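Long-range contact in cellulose-binding protein (Saccharophagus degradans, PDB 2YHG), which probably acts in carbohydrate metabolism, pairing polysaccharide binding with a nucleoside hydrolase-like domain that may cleave glycosidic bonds: residues L249-N253 and W267-F271. Residues are numbered along the deposited sequence; the frame is centred on the assembly and turned at random.
Sequences LHMAN and WGGRF
Asn-253 ND2 sits over the centre of one face of the Trp-267 indole, 3.2 Å from Trp-267 CD2, its amide plane 74° from the ring. It reaches there, at the partly exposed side, from just beyond a type I beta turn, Leu-249 to Ala-252, in the nucleoside hydrolase-like domain; this turn packs against the loop 267-271 that leads into strand 273-276. The tight part lies where the two backbones nearly touch, His-250 CA standing 3.7 Å from Gly-268 CA. Beside it Leu-249 CB packs 3.4 Å from Trp-267 O, a buried carbonyl oxygen with no partner, and against Trp-267 CB, while Leu-249 CD2 lies at the indole edge. Helix 308-323 packs against both side chains, and Trp-267 NE1 bonds to Tyr-429 OH. Toward Phe-271 the fit is looser: with CG of His-250 anti to its backbone N (chi1 -172°), the imidazole forms an offset edge-to-face pair with the Phe-271 edge turned toward it, His-250 CE1 to Phe-271 CE2 4.2 Å. His-250 NE2 is held by Pro-259 O. Between the two segments, two waters do the polar bridging. One donates to Leu-249 O and accepts from Trp-267 N and Asn-253 ND2, helping hold the amide above the indole; Asn-253 OD1 bonds to a buffer molecule, probably from the crystallisation liquor. The other accepts from Gly-268 N, donates to Gly-269 O and lies in the imidazole plane, 2.8 Å from His-250 ND1.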
loop_
_atom_site.group_PDB
_atom_site.type_symbol
_atom_site.label_atom_id
_atom_site.label_comp_id
_atom_site.label_asym_id
_atom_site.label_seq_id
_atom_site.Cartn_x
_atom_site.Cartn_y
_atom_site.Cartn_z
ATOM N N LEU A 249 0.102 1.921 -1.933
ATOM C CA LEU A 249 1.238 2.640 -1.369
ATOM C C LEU A 249 1.406 2.290 0.105
ATOM O O LEU A 249 2.535 2.367 0.624
ATOM C CB LEU A 249 1.101 4.157 -1.530
ATOM C CG LEU A 249 1.021 4.668 -2.957
ATOM C CD1 LEU A 249 1.068 6.205 -2.922
ATOM C CD2 LEU A 249 2.135 4.085 -3.826
ATOM N N HIS A 250 0.345 1.905 0.796
ATOM C CA HIS A 250 0.427 1.480 2.199
ATOM C C HIS A 250 1.486 0.383 2.377
ATOM O O HIS A 250 2.138 0.352 3.433
ATOM C CB HIS A 250 -0.966 0.990 2.606
ATOM C CG HIS A 250 -1.091 0.701 4.058
ATOM N ND1 HIS A 250 -0.731 1.603 5.020
ATOM C CD2 HIS A 250 -1.570 -0.407 4.679
ATOM C CE1 HIS A 250 -0.951 1.033 6.189
ATOM N NE2 HIS A 250 -1.476 -0.178 6.022
ATOM N N MET A 251 1.627 -0.500 1.396
ATOM C CA MET A 251 2.490 -1.651 1.447
ATOM C C MET A 251 3.763 -1.500 0.614
ATOM O O MET A 251 4.458 -2.488 0.387
ATOM C CB MET A 251 1.743 -2.925 1.054
ATOM C CG MET A 251 0.367 -3.079 1.684
ATOM S SD MET A 251 -0.879 -2.352 0.552
ATOM C CE MET A 251 -2.406 -2.721 1.356
ATOM N N ALA A 252 4.085 -0.301 0.164
ATOM C CA ALA A 252 5.174 -0.083 -0.767
ATOM C C ALA A 252 6.552 -0.151 -0.129
ATOM O O ALA A 252 7.531 -0.261 -0.871
ATOM C CB ALA A 252 5.008 1.257 -1.448
ATOM N N ASN A 253 6.658 0.083 1.185
ATOM C CA ASN A 253 7.915 0.385 1.814
ATOM C C ASN A 253 8.085 -0.352 3.127
ATOM O O ASN A 253 7.882 0.205 4.208
ATOM C CB ASN A 253 8.032 1.880 2.107
ATOM C CG ASN A 253 7.962 2.732 0.888
ATOM O OD1 ASN A 253 8.899 2.788 0.101
ATOM N ND2 ASN A 253 6.885 3.478 0.749
ATOM N N TRP A 267 3.220 5.752 3.118
ATOM C CA TRP A 267 2.695 6.312 1.882
ATOM C C TRP A 267 1.218 6.030 1.646
ATOM O O TRP A 267 0.624 6.664 0.765
ATOM C CB TRP A 267 3.505 5.833 0.704
ATOM C CG TRP A 267 4.899 6.309 0.533
ATOM C CD1 TRP A 267 5.668 7.025 1.401
ATOM C CD2 TRP A 267 5.677 6.096 -0.642
ATOM N NE1 TRP A 267 6.894 7.292 0.814
ATOM C CE2 TRP A 267 6.910 6.738 -0.445
ATOM C CE3 TRP A 267 5.435 5.444 -1.855
ATOM C CZ2 TRP A 267 7.910 6.754 -1.409
ATOM C CZ3 TRP A 267 6.418 5.474 -2.819
ATOM C CH2 TRP A 267 7.643 6.139 -2.602
ATOM N N GLY A 268 0.615 5.104 2.384
ATOM C CA GLY A 268 -0.824 4.920 2.344
ATOM C C GLY A 268 -1.590 5.644 3.433
ATOM O O GLY A 268 -2.811 5.460 3.555
ATOM N N GLY A 269 -0.904 6.466 4.215
ATOM C CA GLY A 269 -1.512 7.193 5.309
ATOM C C GLY A 269 -1.288 6.573 6.666
ATOM O O GLY A 269 -0.618 5.539 6.826
ATOM N N ARG A 270 -1.863 7.231 7.665
ATOM C CA ARG A 270 -1.706 6.876 9.086
ATOM C C ARG A 270 -3.092 6.743 9.702
ATOM O O ARG A 270 -3.938 7.608 9.486
ATOM C CB ARG A 270 -0.898 7.961 9.816
ATOM C CG ARG A 270 -0.547 7.578 11.215
ATOM C CD ARG A 270 0.420 8.562 11.856
ATOM N NE ARG A 270 -0.072 9.959 11.831
ATOM C CZ ARG A 270 -0.997 10.447 12.656
ATOM N NH1 ARG A 270 -1.494 9.693 13.608
ATOM N NH2 ARG A 270 -1.427 11.686 12.508
ATOM N N PHE A 271 -3.294 5.674 10.458
ATOM C CA PHE A 271 -4.620 5.308 10.963
ATOM C C PHE A 271 -4.529 5.106 12.472
ATOM O O PHE A 271 -4.248 4.018 12.939
ATOM C CB PHE A 271 -5.114 4.055 10.256
ATOM C CG PHE A 271 -5.056 4.206 8.753
ATOM C CD1 PHE A 271 -6.059 4.871 8.066
ATOM C CD2 PHE A 271 -3.991 3.743 8.019
ATOM C CE1 PHE A 271 -5.991 5.072 6.718
ATOM C CE2 PHE A 271 -3.923 3.931 6.655
ATOM C CZ PHE A 271 -4.911 4.632 6.020
HETATM O O HOH W 1 4.566 3.122 2.681
HETATM O O HOH W 2 0.943 3.896 4.980
#